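Local coordinates for type III secretion system effector protein ExoU (Pseudomonas fluorescens, PDB 4QMK) that is a type III secretion effector, probably a patatin-like phospholipase, thought to reach the plasma membrane by binding phosphatidylinositol 4,5-bisphosphate, at residues Ala121-Gln124 against Leu125-Leu129. Sequence-based numbering, arbitrary orientation.
Sequences AFTQ and LSNNL
S126 grips the carbonyl of F122 twice on the last turn of helix 119-127, a short surface helix of the patatin-like phospholipase domain. Its hydroxyl OG donates to F122 O at 2.9 Å, and its backbone N reaches the same oxygen at 3.1 Å from the opposite face of the carbonyl plane. With chi1 at -70°, OG sits beside its own backbone N and turns back along the helix onto that carbonyl. Ahead of it, L125 N bonds to A121 O at 2.9 Å; N127 N follows to T123 O, and beyond that the backbone N atoms of N127 and N128 make only weak bonds to Q124 O as N128 leaves helical geometry. On the outer side, N128 ND2 donates to Q124 OE1 at 3.0 Å, the two amide planes standing 73° apart; the bend of Q124 at chi2 (67°) swings its amide toward N128. T123 and N127 run side by side, with T123 CG2 3.7 Å from N127 ND2, while T123 OG1 bonds to A119 O and Q86, and N127 OD1 to Q415. F122 packs inward against helices 81-90 and 107-114, and S126 OG lies over one face of its ring, offset toward the rim, 3.6 Å from F122 CZ.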
ATOM      1  N   ALA A 121      19.037 -12.711  26.411  1.00 45.29           N
ATOM      2  CA  ALA A 121      19.189 -11.439  25.700  1.00 45.10           C
ATOM      3  C   ALA A 121      18.104 -10.479  26.160  1.00 43.46           C
ATOM      4  O   ALA A 121      18.386  -9.347  26.560  1.00 44.54           O
ATOM      5  CB  ALA A 121      19.081 -11.676  24.204  1.00 46.43           C
ATOM      6  N   PHE A 122      16.863 -10.972  26.150  1.00 41.20           N
ATOM      7  CA  PHE A 122      15.723 -10.198  26.613  1.00 40.18           C
ATOM      8  C   PHE A 122      15.846  -9.691  28.063  1.00 39.19           C
ATOM      9  O   PHE A 122      15.424  -8.587  28.369  1.00 37.69           O
ATOM     10  CB  PHE A 122      14.397 -10.986  26.431  1.00 39.21           C
ATOM     11  CG  PHE A 122      13.186 -10.169  26.763  1.00 37.36           C
ATOM     12  CD1 PHE A 122      12.753  -9.210  25.904  1.00 37.88           C
ATOM     13  CD2 PHE A 122      12.540 -10.322  27.965  1.00 38.03           C
ATOM     14  CE1 PHE A 122      11.669  -8.411  26.215  1.00 41.39           C
ATOM     15  CE2 PHE A 122      11.430  -9.564  28.285  1.00 40.52           C
ATOM     16  CZ  PHE A 122      10.988  -8.592  27.408  1.00 40.65           C
ATOM     17  N   THR A 123      16.357 -10.512  28.955  1.00 39.68           N
ATOM     18  CA  THR A 123      16.539 -10.089  30.349  1.00 43.12           C
ATOM     19  C   THR A 123      17.586  -8.982  30.454  1.00 48.37           C
ATOM     20  O   THR A 123      17.392  -7.971  31.127  1.00 50.07           O
ATOM     21  CB  THR A 123      17.011 -11.259  31.236  1.00 41.74           C
ATOM     22  OG1 THR A 123      16.217 -12.430  30.939  1.00 39.72           O
ATOM     23  CG2 THR A 123      16.898 -10.891  32.687  1.00 39.97           C
ATOM     24  N   GLN A 124      18.692  -9.189  29.756  1.00 56.32           N
ATOM     25  CA  GLN A 124      19.813  -8.244  29.725  1.00 61.30           C
ATOM     26  C   GLN A 124      19.341  -6.882  29.214  1.00 55.67           C
ATOM     27  O   GLN A 124      19.579  -5.847  29.842  1.00 51.33           O
ATOM     28  CB  GLN A 124      20.891  -8.826  28.789  1.00 68.12           C
ATOM     29  CG  GLN A 124      22.072  -7.930  28.478  1.00 76.38           C
ATOM     30  CD  GLN A 124      22.935  -7.661  29.686  1.00 86.48           C
ATOM     31  OE1 GLN A 124      23.397  -6.531  29.904  1.00 97.19           O
ATOM     32  NE2 GLN A 124      23.165  -8.699  30.489  1.00 89.67           N
ATOM     33  N   LEU A 125      18.673  -6.905  28.067  1.00 50.23           N
ATOM     34  CA  LEU A 125      18.213  -5.696  27.442  1.00 51.20           C
ATOM     35  C   LEU A 125      17.171  -4.965  28.286  1.00 49.19           C
ATOM     36  O   LEU A 125      17.167  -3.746  28.327  1.00 47.54           O
ATOM     37  CB  LEU A 125      17.669  -6.040  26.054  1.00 56.99           C
ATOM     38  CG  LEU A 125      17.164  -4.935  25.109  1.00 58.57           C
ATOM     39  CD1 LEU A 125      17.071  -5.498  23.701  1.00 60.76           C
ATOM     40  CD2 LEU A 125      15.814  -4.396  25.540  1.00 60.06           C
ATOM     41  N   SER A 126      16.313  -5.702  28.982  1.00 48.87           N
ATOM     42  CA  SER A 126      15.262  -5.094  29.794  1.00 49.93           C
ATOM     43  C   SER A 126      15.783  -4.413  31.040  1.00 51.59           C
ATOM     44  O   SER A 126      15.191  -3.447  31.537  1.00 48.96           O
ATOM     45  CB  SER A 126      14.215  -6.136  30.209  1.00 50.03           C
ATOM     46  OG  SER A 126      13.461  -6.551  29.099  1.00 55.69           O
ATOM     47  N   ASN A 127      16.865  -4.948  31.585  1.00 56.10           N
ATOM     48  CA  ASN A 127      17.478  -4.364  32.791  1.00 57.48           C
ATOM     49  C   ASN A 127      18.186  -3.060  32.504  1.00 58.40           C
ATOM     50  O   ASN A 127      18.256  -2.207  33.382  1.00 56.30           O
ATOM     51  CB  ASN A 127      18.428  -5.355  33.430  1.00 56.69           C
ATOM     52  CG  ASN A 127      17.711  -6.560  33.986  1.00 55.73           C
ATOM     53  OD1 ASN A 127      16.634  -6.434  34.553  1.00 53.42           O
ATOM     54  ND2 ASN A 127      18.319  -7.723  33.859  1.00 56.28           N
ATOM     55  N   ASN A 128      18.650  -2.901  31.255  1.00 64.19           N
ATOM     56  CA  ASN A 128      19.406  -1.715  30.816  1.00 67.23           C
ATOM     57  C   ASN A 128      18.579  -0.651  30.122  1.00 64.33           C
ATOM     58  O   ASN A 128      19.130   0.326  29.632  1.00 68.32           O
ATOM     59  CB  ASN A 128      20.487  -2.143  29.818  1.00 70.25           C
ATOM     60  CG  ASN A 128      21.441  -3.171  30.387  1.00 77.80           C
ATOM     61  OD1 ASN A 128      21.452  -3.435  31.589  1.00 80.80           O
ATOM     62  ND2 ASN A 128      22.274  -3.741  29.521  1.00 82.15           N
ATOM     63  N   LEU A 129      17.271  -0.814  30.086  1.00 62.67           N
ATOM     64  CA  LEU A 129      16.458   0.096  29.295  1.00 65.86           C
ATOM     65  C   LEU A 129      16.321   1.509  29.756  1.00 73.77           C
ATOM     66  O   LEU A 129      16.453   2.420  28.925  1.00 90.90           O
ATOM     67  CB  LEU A 129      15.064  -0.458  29.016  1.00 65.91           C
ATOM     68  CG  LEU A 129      14.882  -1.135  27.659  1.00 68.59           C
ATOM     69  CD1 LEU A 129      13.386  -1.333  27.424  1.00 74.06           C
ATOM     70  CD2 LEU A 129      15.478  -0.317  26.520  1.00 70.00           C
TER